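Local coordinates for protein HTLV-2 integrase catalytic core domain (PDB 6QBT) that probably catalyses, as the catalytic core of the retroviral integrase, the insertion of viral DNA into the host genome, using bound magnesium, at residues S52-A57 with E82-Y87. Residues are numbered along the deposited sequence; the frame is centred on the assembly and turned at random.
Sequences SAFLQA and EFCTSY
Phe54 and Phe83 bridge two helical segments, 52-57 and 82-86, whose axes stay 12.7 Å apart and run in roughly the same direction, at 37° to each other. At this spacing the backbones do not touch, and large side chains span the gap. Phe54 and Phe83 both point toward the opposite segment. In Phe83, CG stands anti to the backbone N (chi1 -180°), which extends the ring away from its own helix. The two rings meet rim to rim, with their planes at 59°, and neither lies over the face of the other. CD2 of Phe54 comes 3.5 Å from CE1 of Phe83, and CE2 of Phe54 approaches the same carbon. The ring centroids are 5.7 Å apart.

Leu55 adds a second touch through one methyl branch. Its CD2 sits at the edge of the Phe83 ring, near the ring plane, 3.8 Å from CZ. Phe54 and Leu55 thus meet neighbouring parts of the Phe83 rim, at CE1 and at CZ. One face of the same ring is covered by Tyr87 of its own segment, whose CD2 lies over the ring centre. Cys84 makes a looser contact, with SG 4.3 Å from CE2 of Phe54. All four residues that touch across the segments are buried, and their contact is apolar.

Ile67 of strand 66-68 touches both Phe54 and Cys84, which sets this junction against the sheet at that strand. Leu55 packs on Thr138, and Phe83 on Leu142, of a second subunit, another copy of this protein. The contact joins helices 47-61 and 78-86 beside the central mixed sheet, in the RNase H-like fold of the retroviral integrase catalytic core.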
# COMPACT_ATOMS: atom_id res chain seq x y z
N SER A 52 15.09 2.57 -7.06
CA SER A 52 13.64 2.44 -7.06
C SER A 52 13.15 1.08 -6.50
O SER A 52 12.28 1.08 -5.61
CB SER A 52 13.08 2.67 -8.46
OG SER A 52 11.65 2.58 -8.45
N ALA A 53 13.70 -0.04 -6.96
CA ALA A 53 13.25 -1.35 -6.42
C ALA A 53 13.59 -1.47 -4.95
O ALA A 53 12.89 -2.13 -4.20
CB ALA A 53 13.90 -2.51 -7.17
N PHE A 54 14.70 -0.87 -4.55
CA PHE A 54 15.14 -0.94 -3.18
C PHE A 54 14.19 -0.15 -2.27
O PHE A 54 13.84 -0.63 -1.19
CB PHE A 54 16.59 -0.45 -3.08
CG PHE A 54 17.26 -0.69 -1.76
CD1 PHE A 54 17.01 -1.83 -0.99
CD2 PHE A 54 18.22 0.21 -1.31
CE1 PHE A 54 17.67 -2.04 0.22
CE2 PHE A 54 18.88 0.02 -0.10
CZ PHE A 54 18.61 -1.11 0.66
N LEU A 55 13.76 1.01 -2.73
CA LEU A 55 12.68 1.77 -2.05
C LEU A 55 11.34 1.01 -2.02
O LEU A 55 10.67 1.07 -1.01
CB LEU A 55 12.45 3.14 -2.67
CG LEU A 55 13.62 4.12 -2.47
CD1 LEU A 55 13.55 5.30 -3.44
CD2 LEU A 55 13.66 4.62 -1.03
N GLN A 56 10.95 0.34 -3.10
CA GLN A 56 9.76 -0.50 -3.06
C GLN A 56 9.88 -1.56 -1.97
O GLN A 56 8.98 -1.71 -1.15
CB GLN A 56 9.48 -1.14 -4.41
CG GLN A 56 8.93 -0.12 -5.39
CD GLN A 56 8.95 -0.55 -6.86
OE1 GLN A 56 9.68 -1.46 -7.26
NE2 GLN A 56 8.14 0.13 -7.66
N ALA A 57 11.00 -2.26 -1.95
CA ALA A 57 11.30 -3.26 -0.91
C ALA A 57 11.22 -2.73 0.53
O ALA A 57 10.62 -3.37 1.43
CB ALA A 57 12.68 -3.84 -1.17
N GLU A 82 26.23 6.00 -2.59
CA GLU A 82 25.84 7.25 -1.92
C GLU A 82 24.51 7.11 -1.18
O GLU A 82 24.36 7.62 -0.08
CB GLU A 82 25.77 8.42 -2.92
CG GLU A 82 27.14 9.01 -3.22
CD GLU A 82 27.15 10.00 -4.38
OE1 GLU A 82 26.06 10.34 -4.90
OE2 GLU A 82 28.24 10.44 -4.77
N PHE A 83 23.56 6.40 -1.79
CA PHE A 83 22.27 6.13 -1.19
C PHE A 83 22.47 5.37 0.12
O PHE A 83 22.01 5.80 1.17
CB PHE A 83 21.38 5.36 -2.18
CG PHE A 83 20.01 5.05 -1.65
CD1 PHE A 83 19.80 3.90 -0.87
CD2 PHE A 83 18.93 5.88 -1.93
CE1 PHE A 83 18.53 3.61 -0.38
CE2 PHE A 83 17.66 5.59 -1.44
CZ PHE A 83 17.46 4.46 -0.66
N CYS A 84 23.22 4.29 0.06
CA CYS A 84 23.46 3.48 1.27
C CYS A 84 24.21 4.23 2.37
O CYS A 84 23.86 4.14 3.54
CB CYS A 84 24.16 2.16 0.91
SG CYS A 84 23.08 1.06 -0.03
N THR A 85 25.21 5.00 1.97
CA THR A 85 25.99 5.78 2.92
C THR A 85 25.13 6.85 3.60
O THR A 85 25.17 7.00 4.83
CB THR A 85 27.18 6.48 2.23
OG1 THR A 85 27.89 5.56 1.39
CG2 THR A 85 28.15 7.02 3.26
N SER A 86 24.38 7.60 2.80
CA SER A 86 23.52 8.69 3.29
C SER A 86 22.46 8.22 4.28
O SER A 86 22.12 8.93 5.21
CB SER A 86 22.76 9.31 2.12
OG SER A 86 23.66 9.75 1.13
N TYR A 87 21.92 7.04 4.04
CA TYR A 87 20.85 6.52 4.89
C TYR A 87 21.28 5.40 5.84
O TYR A 87 20.41 4.74 6.41
CB TYR A 87 19.63 6.15 4.03
CG TYR A 87 19.21 7.31 3.16
CD1 TYR A 87 18.81 8.52 3.74
CD2 TYR A 87 19.23 7.21 1.76
CE1 TYR A 87 18.42 9.60 2.95
CE2 TYR A 87 18.85 8.27 0.96
CZ TYR A 87 18.44 9.47 1.55
OH TYR A 87 18.09 10.56 0.74